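Local coordinates for protein (soluble lytic transglycosylase SLT70) (Escherichia coli, PDB 1QSA), which probably cleaves the glycosidic bonds between N-acetylmuramic acid and N-acetylglucosamine in bacterial peptidoglycan, forming a 1,6-anhydro bond in the N-acetylmuramic acid residue, at residues V489-G493 against L494-M498; P499-A502 against T503-K507. One frame throughout, in Å; residues are numbered along the deposited sequence.

Contact 1 of 2, residues V489-G493 against L494-M498; sequences VGASG and LMQIM
Q496 folds its side chain back over the turn and lays its carboxamide beside the backbone of A491 and G493. The bend at chi2 (-71°) turns the chain round, and NE2 then donates to G493 O at 3.0 Å. This bond is almost straight, 176° at the hydrogen; it runs in the amide plane of Q496 and meets a lone pair in the carbonyl plane of G493. The same oxygen accepts Q496 N, also at 3.0 Å but from well above that plane, so that one residue grips a single carbonyl through main chain and side chain. The other end of the amide, OE1, rests 3.5 Å from A491 CB; alanine's small methyl lets the amide lie this close to the backbone.

At the open end of the hairpin M498 curls toward the other arm, its chain bent at chi2 and chi3. SD comes to 3.8 Å from A491 CB and touches V489 CG2 more loosely, the side chains of V489 and M498 crossing at a slant, while CE reaches V489 O at 3.6 Å. G490, with positive phi, has a backbone shape in which a CB would jam against the preceding carbonyl oxygen.

Between these side chains, S492 and I497 form one antiparallel hydrogen-bonded pair, S492 N to I497 O at 2.9 Å and I497 N to S492 O at 3.0 Å. N526 binds S492 O and M495 N from outside, and the side chain of Q496 also touches E478, the predicted active-site residue. Q496 and I497 both face S492, a G1 beta bulge closing the type I turn G493-Q496, with Q496 in the left-handed backbone that glycine often takes there: a tight hairpin packed beside the predicted catalytic glutamate in the lysozyme-like Slt-type domain.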
loop_
_atom_site.group_PDB
_atom_site.type_symbol
_atom_site.label_atom_id
_atom_site.label_comp_id
_atom_site.label_asym_id
_atom_site.label_seq_id
_atom_site.Cartn_x
_atom_site.Cartn_y
_atom_site.Cartn_z
ATOM N N VAL A 489 -9.648 1.207 -5.350
ATOM C CA VAL A 489 -10.681 2.233 -5.522
ATOM C C VAL A 489 -10.922 2.590 -6.993
ATOM O O VAL A 489 -11.732 3.462 -7.307
ATOM C CB VAL A 489 -10.403 3.518 -4.687
ATOM C CG1 VAL A 489 -10.489 3.200 -3.195
ATOM C CG2 VAL A 489 -9.041 4.106 -5.030
ATOM N N GLY A 490 -10.190 1.938 -7.893
ATOM C CA GLY A 490 -10.385 2.172 -9.317
ATOM C C GLY A 490 -9.402 3.064 -10.056
ATOM O O GLY A 490 -9.651 3.361 -11.232
ATOM N N ALA A 491 -8.329 3.519 -9.390
ATOM C CA ALA A 491 -7.316 4.384 -10.049
ATOM C C ALA A 491 -6.669 3.499 -11.101
ATOM O O ALA A 491 -6.242 2.385 -10.799
ATOM C CB ALA A 491 -6.287 4.901 -9.045
ATOM N N SER A 492 -6.492 4.034 -12.301
ATOM C CA SER A 492 -6.036 3.212 -13.405
ATOM C C SER A 492 -4.793 3.607 -14.181
ATOM O O SER A 492 -4.569 4.787 -14.470
ATOM C CB SER A 492 -7.177 3.052 -14.410
ATOM O OG SER A 492 -8.298 2.408 -13.824
ATOM N N GLY A 493 -4.034 2.581 -14.560
ATOM C CA GLY A 493 -2.886 2.778 -15.416
ATOM C C GLY A 493 -1.644 3.481 -14.935
ATOM O O GLY A 493 -1.450 3.683 -13.735
ATOM N N LEU A 494 -0.864 3.940 -15.914
ATOM C CA LEU A 494 0.441 4.548 -15.661
ATOM C C LEU A 494 0.456 5.692 -14.689
ATOM O O LEU A 494 1.331 5.755 -13.831
ATOM C CB LEU A 494 1.107 4.983 -16.970
ATOM C CG LEU A 494 1.543 3.857 -17.924
ATOM C CD1 LEU A 494 2.027 4.487 -19.230
ATOM C CD2 LEU A 494 2.628 2.969 -17.287
ATOM N N MET A 495 -0.552 6.553 -14.779
ATOM C CA MET A 495 -0.613 7.711 -13.892
ATOM C C MET A 495 -1.727 7.606 -12.852
ATOM O O MET A 495 -2.057 8.586 -12.181
ATOM C CB MET A 495 -0.679 9.000 -14.722
ATOM C CG MET A 495 0.562 9.137 -15.610
ATOM S SD MET A 495 0.644 10.651 -16.566
ATOM C CE MET A 495 0.998 11.846 -15.250
ATOM N N GLN A 496 -2.250 6.381 -12.698
ATOM C CA GLN A 496 -3.280 6.063 -11.706
ATOM C C GLN A 496 -4.401 7.088 -11.663
ATOM O O GLN A 496 -4.689 7.707 -10.630
ATOM C CB GLN A 496 -2.620 5.864 -10.333
ATOM C CG GLN A 496 -1.827 4.539 -10.238
ATOM C CD GLN A 496 -2.751 3.345 -10.192
ATOM O OE1 GLN A 496 -3.308 3.018 -9.142
ATOM N NE2 GLN A 496 -2.959 2.712 -11.335
ATOM N N ILE A 497 -5.022 7.242 -12.821
ATOM C CA ILE A 497 -6.101 8.191 -13.031
ATOM C C ILE A 497 -7.446 7.618 -12.598
ATOM O O ILE A 497 -7.816 6.517 -13.001
ATOM C CB ILE A 497 -6.170 8.570 -14.525
ATOM C CG1 ILE A 497 -4.825 9.161 -14.981
ATOM C CG2 ILE A 497 -7.238 9.639 -14.745
ATOM C CD1 ILE A 497 -4.735 9.326 -16.499
ATOM N N MET A 498 -8.156 8.371 -11.751
ATOM C CA MET A 498 -9.491 7.969 -11.285
ATOM C C MET A 498 -10.488 8.289 -12.412
ATOM O O MET A 498 -10.313 9.260 -13.146
ATOM C CB MET A 498 -9.863 8.740 -10.011
ATOM C CG MET A 498 -9.092 8.304 -8.753
ATOM S SD MET A 498 -9.559 6.668 -8.192
ATOM C CE MET A 498 -11.191 7.003 -7.470
#

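Contact 2 of 2, residues P499-A502 against T503-K507. With SO4 (sulfate ion), chain J.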
loop_
_atom_site.group_PDB
_atom_site.type_symbol
_atom_site.label_atom_id
_atom_site.label_comp_id
_atom_site.label_asym_id
_atom_site.label_seq_id
_atom_site.Cartn_x
_atom_site.Cartn_y
_atom_site.Cartn_z
ATOM N N PRO A 499 -11.532 7.461 -12.579
ATOM C CA PRO A 499 -12.534 7.686 -13.630
ATOM C C PRO A 499 -13.133 9.092 -13.577
ATOM O O PRO A 499 -13.282 9.740 -14.605
ATOM C CB PRO A 499 -13.580 6.605 -13.344
ATOM C CG PRO A 499 -12.740 5.483 -12.778
ATOM C CD PRO A 499 -11.791 6.204 -11.851
ATOM N N GLY A 500 -13.425 9.576 -12.371
ATOM C CA GLY A 500 -13.996 10.911 -12.220
ATOM C C GLY A 500 -13.041 11.991 -12.706
ATOM O O GLY A 500 -13.436 12.925 -13.406
ATOM N N THR A 501 -11.767 11.845 -12.343
ATOM C CA THR A 501 -10.732 12.779 -12.760
ATOM C C THR A 501 -10.587 12.783 -14.281
ATOM O O THR A 501 -10.429 13.843 -14.886
ATOM C CB THR A 501 -9.387 12.398 -12.157
ATOM O OG1 THR A 501 -9.529 12.313 -10.735
ATOM C CG2 THR A 501 -8.335 13.439 -12.509
ATOM N N ALA A 502 -10.617 11.597 -14.889
ATOM C CA ALA A 502 -10.500 11.484 -16.345
ATOM C C ALA A 502 -11.640 12.236 -17.036
ATOM O O ALA A 502 -11.419 13.040 -17.945
ATOM C CB ALA A 502 -10.492 10.003 -16.770
ATOM N N THR A 503 -12.865 11.981 -16.582
ATOM C CA THR A 503 -14.047 12.628 -17.145
ATOM C C THR A 503 -13.959 14.149 -17.005
ATOM O O THR A 503 -14.192 14.891 -17.967
ATOM C CB THR A 503 -15.328 12.112 -16.446
ATOM O OG1 THR A 503 -15.465 10.711 -16.688
ATOM C CG2 THR A 503 -16.562 12.826 -16.983
ATOM N N HIS A 504 -13.572 14.612 -15.819
ATOM C CA HIS A 504 -13.452 16.039 -15.548
ATOM C C HIS A 504 -12.349 16.697 -16.386
ATOM O O HIS A 504 -12.527 17.794 -16.909
ATOM C CB HIS A 504 -13.194 16.246 -14.053
ATOM C CG HIS A 504 -13.279 17.674 -13.614
ATOM N ND1 HIS A 504 -12.459 18.201 -12.638
ATOM C CD2 HIS A 504 -14.105 18.678 -13.994
ATOM C CE1 HIS A 504 -12.779 19.467 -12.433
ATOM N NE2 HIS A 504 -13.775 19.779 -13.243
ATOM N N THR A 505 -11.231 15.992 -16.554
ATOM C CA THR A 505 -10.088 16.493 -17.324
ATOM C C THR A 505 -10.424 16.593 -18.815
ATOM O O THR A 505 -10.119 17.588 -19.475
ATOM C CB THR A 505 -8.853 15.570 -17.108
ATOM O OG1 THR A 505 -8.436 15.661 -15.741
ATOM C CG2 THR A 505 -7.696 15.985 -18.007
ATOM N N VAL A 506 -11.049 15.548 -19.342
ATOM C CA VAL A 506 -11.449 15.516 -20.743
ATOM C C VAL A 506 -12.406 16.674 -21.050
ATOM O O VAL A 506 -12.311 17.289 -22.110
ATOM C CB VAL A 506 -12.073 14.137 -21.066
ATOM C CG1 VAL A 506 -12.922 14.175 -22.318
ATOM C CG2 VAL A 506 -10.945 13.098 -21.164
ATOM N N LYS A 507 -13.277 17.018 -20.106
ATOM C CA LYS A 507 -14.197 18.143 -20.324
ATOM C C LYS A 507 -13.467 19.492 -20.247
ATOM O O LYS A 507 -13.625 20.352 -21.125
ATOM C CB LYS A 507 -15.340 18.114 -19.316
ATOM C CG LYS A 507 -16.288 19.312 -19.433
ATOM C CD LYS A 507 -17.478 19.132 -18.522
ATOM C CE LYS A 507 -18.466 20.284 -18.653
ATOM N NZ LYS A 507 -19.692 20.017 -17.839
HETATM S S SO4 J . -14.710 8.194 -9.117
HETATM O O1 SO4 J . -15.010 6.747 -9.131
HETATM O O2 SO4 J . -13.451 8.450 -9.844
HETATM O O3 SO4 J . -15.820 8.938 -9.749
HETATM O O4 SO4 J . -14.552 8.647 -7.717
#
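P499 opens the helix, and its O accepts T503 N at 3.0 Å. Proline suits a first turn, where its lack of an N-H costs no helical bond. G500 N donates to O2 of the sulfate at 2.8 Å, and P499 CD lies against the same oxygen. A CB on G500 would clash with sulfate O3, so the bare glycine lets the anion sit close; its carbonyl accepts H504 N in the regular way.

T501 and T505 stand side by side, one turn apart. With its OG1 beside the backbone N (chi1 -66°), T505 folds the hydroxyl back to donate to T501 O at 2.8 Å, while T505 N reaches that oxygen from the opposite face of the carbonyl plane. T501 OG1 binds a glycerol, which like the sulfate probably comes from the crystallisation liquor, and both threonines touch Y533 on helix 523-540.

A502 O accepts V506 N at 2.9 Å, and the small methyl of A502 fits the buried side against Y514. Doubly gripped, T501 O satisfies the buried T505 hydroxyl within the helix itself, while the N-terminal amide of G500, probably aided by the helix dipole, can donate to an anion.

In the fold
Contact 1 and contact 2 follow in series along the chain, neither nesting within nor crossing the other. After helix 468-479, which carries the predicted catalytic E478, the chain enters a loop; contact 1 closes its hairpin at 489-498, and M498 takes the N-cap position. Contact 2 is then the opening turns of helix 499-509, closing no further loop. The two touch where I497 CG2 packs on A502 CB and where G490 O meets P499 CD, their centres about 12 Å apart. Both lean on helix 523-540, the hairpin through L494 and I497, the helix through T501, T505 and V506; M495 packs on I474 and A475 of helix 468-479, joining three helices of the Slt-type domain.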